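Local coordinates for protein diacylglycerol kinase (PDB 3S40) that probably phosphorylates diacylglycerol to phosphatidic acid at the expense of ATP, at residues 8-14 with 64-70. Sequence-based numbering, arbitrary orientation.
Sequences FEKVLLI and VDLIIVF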
ATOM      1  N   PHE A   8       0.235  15.404 -18.256  1.00 28.22           N
ATOM      2  CA  PHE A   8      -0.826  14.408 -18.345  1.00 28.48           C
ATOM      3  C   PHE A   8      -1.905  14.860 -19.317  1.00 32.69           C
ATOM      4  O   PHE A   8      -2.783  15.632 -18.956  1.00 28.75           O
ATOM      5  CB  PHE A   8      -1.462  14.166 -16.978  1.00 26.33           C
ATOM      6  CG  PHE A   8      -0.486  13.748 -15.925  1.00 19.97           C
ATOM      7  CD1 PHE A   8       0.233  12.566 -16.057  1.00 21.53           C
ATOM      8  CD2 PHE A   8      -0.298  14.531 -14.796  1.00 25.85           C
ATOM      9  CE1 PHE A   8       1.147  12.174 -15.078  1.00 23.49           C
ATOM     10  CE2 PHE A   8       0.615  14.143 -13.799  1.00 31.17           C
ATOM     11  CZ  PHE A   8       1.333  12.969 -13.946  1.00 24.08           C
ATOM     12  N   GLU A   9      -1.841  14.357 -20.544  1.00 21.46           N
ATOM     13  CA  GLU A   9      -2.731  14.824 -21.600  1.00 37.62           C
ATOM     14  C   GLU A   9      -4.156  14.337 -21.339  1.00 31.13           C
ATOM     15  O   GLU A   9      -5.106  15.089 -21.471  1.00 26.37           O
ATOM     16  CB  GLU A   9      -2.233  14.312 -22.941  1.00 45.14           C
ATOM     17  CG  GLU A   9      -2.631  15.170 -24.115  1.00 61.63           C
ATOM     18  CD  GLU A   9      -2.083  14.625 -25.420  1.00 77.06           C
ATOM     19  OE1 GLU A   9      -2.785  13.816 -26.068  1.00 79.58           O
ATOM     20  OE2 GLU A   9      -0.944  14.997 -25.784  1.00 78.93           O
ATOM     21  N   LYS A  10      -4.289  13.074 -20.943  1.00 28.62           N
ATOM     22  CA  LYS A  10      -5.588  12.514 -20.609  1.00 24.97           C
ATOM     23  C   LYS A  10      -5.583  11.916 -19.215  1.00 24.83           C
ATOM     24  O   LYS A  10      -4.648  11.192 -18.807  1.00 18.80           O
ATOM     25  CB  LYS A  10      -6.019  11.475 -21.645  1.00 26.89           C
ATOM     26  CG  LYS A  10      -6.179  12.073 -23.032  1.00 30.59           C
ATOM     27  CD  LYS A  10      -6.001  11.032 -24.099  1.00 32.42           C
ATOM     28  CE  LYS A  10      -7.308  10.389 -24.470  1.00 48.94           C
ATOM     29  NZ  LYS A  10      -7.413  10.268 -25.956  1.00 51.38           N
ATOM     30  N   VAL A  11      -6.638  12.238 -18.490  1.00 13.80           N
ATOM     31  CA  VAL A  11      -6.803  11.842 -17.095  1.00 12.34           C
ATOM     32  C   VAL A  11      -8.122  11.090 -16.918  1.00 22.99           C
ATOM     33  O   VAL A  11      -9.166  11.481 -17.469  1.00 18.11           O
ATOM     34  CB  VAL A  11      -6.769  13.081 -16.154  1.00 15.40           C
ATOM     35  CG1 VAL A  11      -6.953  12.673 -14.691  1.00 10.84           C
ATOM     36  CG2 VAL A  11      -5.476  13.895 -16.358  1.00 17.12           C
ATOM     37  N   LEU A  12      -8.055  10.001 -16.162  1.00 16.90           N
ATOM     38  CA  LEU A  12      -9.230   9.307 -15.649  1.00 20.39           C
ATOM     39  C   LEU A  12      -9.348   9.467 -14.136  1.00 22.08           C
ATOM     40  O   LEU A  12      -8.387   9.214 -13.406  1.00 20.76           O
ATOM     41  CB  LEU A  12      -9.124   7.818 -15.955  1.00 17.04           C
ATOM     42  CG  LEU A  12     -10.146   6.922 -15.240  1.00 17.03           C
ATOM     43  CD1 LEU A  12     -11.589   7.252 -15.657  1.00 28.28           C
ATOM     44  CD2 LEU A  12      -9.811   5.462 -15.481  1.00 16.05           C
ATOM     45  N   LEU A  13     -10.530   9.867 -13.669  1.00 15.91           N
ATOM     46  CA  LEU A  13     -10.864   9.860 -12.248  1.00 14.52           C
ATOM     47  C   LEU A  13     -11.892   8.767 -11.962  1.00 23.11           C
ATOM     48  O   LEU A  13     -13.007   8.780 -12.506  1.00 17.78           O
ATOM     49  CB  LEU A  13     -11.421  11.236 -11.804  1.00 17.38           C
ATOM     50  CG  LEU A  13     -12.039  11.315 -10.397  1.00 24.75           C
ATOM     51  CD1 LEU A  13     -10.953  11.120  -9.328  1.00 20.24           C
ATOM     52  CD2 LEU A  13     -12.783  12.630 -10.117  1.00 15.54           C
ATOM     53  N   ILE A  14     -11.513   7.812 -11.124  1.00 18.21           N
ATOM     54  CA  ILE A  14     -12.439   6.758 -10.695  1.00 17.71           C
ATOM     55  C   ILE A  14     -13.011   7.149  -9.355  1.00 22.90           C
ATOM     56  O   ILE A  14     -12.268   7.437  -8.419  1.00 20.05           O
ATOM     57  CB  ILE A  14     -11.748   5.380 -10.574  1.00 16.50           C
ATOM     58  CG1 ILE A  14     -11.211   4.954 -11.943  1.00 17.44           C
ATOM     59  CG2 ILE A  14     -12.727   4.311  -9.997  1.00 12.94           C
ATOM     60  CD1 ILE A  14     -10.180   3.818 -11.906  1.00 22.16           C
ATOM     61  N   VAL A  64      -4.970   6.534 -21.084  1.00 23.21           N
ATOM     62  CA  VAL A  64      -4.758   7.760 -20.317  1.00 17.72           C
ATOM     63  C   VAL A  64      -3.360   7.826 -19.738  1.00 24.61           C
ATOM     64  O   VAL A  64      -2.656   6.830 -19.689  1.00 22.87           O
ATOM     65  CB  VAL A  64      -5.775   7.931 -19.143  1.00 20.78           C
ATOM     66  CG1 VAL A  64      -7.196   8.232 -19.676  1.00 20.83           C
ATOM     67  CG2 VAL A  64      -5.782   6.704 -18.224  1.00 14.01           C
ATOM     68  N   ASP A  65      -2.983   9.005 -19.266  1.00 21.40           N
ATOM     69  CA  ASP A  65      -1.654   9.243 -18.714  1.00 27.03           C
ATOM     70  C   ASP A  65      -1.669   9.232 -17.200  1.00 21.18           C
ATOM     71  O   ASP A  65      -0.646   9.002 -16.577  1.00 19.79           O
ATOM     72  CB  ASP A  65      -1.104  10.581 -19.216  1.00 26.44           C
ATOM     73  CG  ASP A  65      -1.169  10.684 -20.735  1.00 42.80           C
ATOM     74  OD1 ASP A  65      -0.404   9.955 -21.407  1.00 39.98           O
ATOM     75  OD2 ASP A  65      -2.001  11.460 -21.254  1.00 46.60           O
ATOM     76  N   LEU A  66      -2.839   9.470 -16.622  1.00 14.22           N
ATOM     77  CA  LEU A  66      -2.981   9.553 -15.179  1.00 16.68           C
ATOM     78  C   LEU A  66      -4.302   8.922 -14.793  1.00 20.59           C
ATOM     79  O   LEU A  66      -5.347   9.234 -15.394  1.00 20.53           O
ATOM     80  CB  LEU A  66      -2.964  11.027 -14.747  1.00 15.92           C
ATOM     81  CG  LEU A  66      -3.191  11.317 -13.258  1.00 22.02           C
ATOM     82  CD1 LEU A  66      -2.114  10.620 -12.370  1.00 25.96           C
ATOM     83  CD2 LEU A  66      -3.226  12.827 -12.988  1.00 19.11           C
ATOM     84  N   ILE A  67      -4.259   8.021 -13.824  1.00 16.84           N
ATOM     85  CA  ILE A  67      -5.472   7.473 -13.216  1.00 22.22           C
ATOM     86  C   ILE A  67      -5.568   7.937 -11.763  1.00 24.98           C
ATOM     87  O   ILE A  67      -4.656   7.718 -10.968  1.00 21.22           O
ATOM     88  CB  ILE A  67      -5.526   5.927 -13.276  1.00 19.65           C
ATOM     89  CG1 ILE A  67      -5.632   5.454 -14.739  1.00 13.91           C
ATOM     90  CG2 ILE A  67      -6.708   5.392 -12.464  1.00 18.72           C
ATOM     91  CD1 ILE A  67      -5.936   3.979 -14.910  1.00 19.96           C
ATOM     92  N   ILE A  68      -6.659   8.618 -11.429  1.00 18.78           N
ATOM     93  CA  ILE A  68      -6.882   9.089 -10.069  1.00 12.93           C
ATOM     94  C   ILE A  68      -7.940   8.218  -9.438  1.00 20.43           C
ATOM     95  O   ILE A  68      -8.960   7.933 -10.064  1.00 16.54           O
ATOM     96  CB  ILE A  68      -7.369  10.543 -10.058  1.00 16.64           C
ATOM     97  CG1 ILE A  68      -6.414  11.409 -10.882  1.00 20.90           C
ATOM     98  CG2 ILE A  68      -7.544  11.053  -8.612  1.00 18.48           C
ATOM     99  CD1 ILE A  68      -6.882  12.846 -11.040  1.00 19.84           C
ATOM    100  N   VAL A  69      -7.707   7.759  -8.217  1.00 18.57           N
ATOM    101  CA  VAL A  69      -8.745   6.980  -7.529  1.00 15.66           C
ATOM    102  C   VAL A  69      -9.244   7.701  -6.279  1.00 23.03           C
ATOM    103  O   VAL A  69      -8.460   8.031  -5.401  1.00 25.06           O
ATOM    104  CB  VAL A  69      -8.247   5.554  -7.203  1.00 20.68           C
ATOM    105  CG1 VAL A  69      -6.914   5.610  -6.483  1.00 21.45           C
ATOM    106  CG2 VAL A  69      -9.294   4.785  -6.409  1.00 29.69           C
ATOM    107  N   PHE A  70     -10.547   7.992  -6.228  1.00 22.93           N
ATOM    108  CA  PHE A  70     -11.167   8.498  -5.014  1.00 23.41           C
ATOM    109  C   PHE A  70     -11.816   7.352  -4.271  1.00 23.75           C
ATOM    110  O   PHE A  70     -12.829   6.823  -4.711  1.00 32.93           O
ATOM    111  CB  PHE A  70     -12.223   9.560  -5.317  1.00 21.45           C
ATOM    112  CG  PHE A  70     -12.978  10.028  -4.084  1.00 28.65           C
ATOM    113  CD1 PHE A  70     -12.304  10.342  -2.916  1.00 27.48           C
ATOM    114  CD2 PHE A  70     -14.360  10.181  -4.109  1.00 27.94           C
ATOM    115  CE1 PHE A  70     -12.991  10.783  -1.774  1.00 28.56           C
ATOM    116  CE2 PHE A  70     -15.055  10.629  -2.975  1.00 30.42           C
ATOM    117  CZ  PHE A  70     -14.374  10.923  -1.809  1.00 27.07           C
TER
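Val11 to Ile14 pair with Leu66 to Val69 as neighbouring parallel strands; the axes of their short segments approach to 4.7 Å, 16° from parallel, and near-straight backbone hydrogen bonds join them, Leu12 N to Leu66 O, Ile68 N to Leu12 O, Ile14 N to Ile68 O and Phe70 N to Ile14 O. Just ahead of the strands the carboxylate of Asp65 adds a side-chain hydrogen bond: its CG stands anti to the carbonyl carbon (chi1 -52°), which brings OD2 to Lys10 N at 2.8 Å, where the lone pair facing away from OD1 accepts the bond. Lys10 O in turn accepts from Asp65 N at 2.8 Å and, weakly, from Leu66 N. These are the two central strands of the four-stranded parallel sheet in the diacylglycerol kinase catalytic domain, with 42-46 beyond the first and 91-96 beyond the second, an alpha/beta layout with helices packed on both faces. On the face of Val11, Leu13, Leu66 and Ile68, Leu66 CB makes a CH-pi contact over one face of the Phe8 ring, offset toward the rim, 4.1 Å from its centroid, while Val11 CG1 meets Ile68 CD1 at 3.7 Å. Leu13 CD1 presses tightly on Ile68 CG2 at 3.5 Å; helix 113-120 closes over Leu66 and Ile68 through Ile120. On the opposite face the side chains of Leu12 and Ile67 lie side by side, pointing the same way, and Ile14 CD1 reaches Ile67 CG2 at 3.9 Å; helix 52-60 packs here, Tyr56 and Cys57 on Ile14 and Phe60 on Leu12.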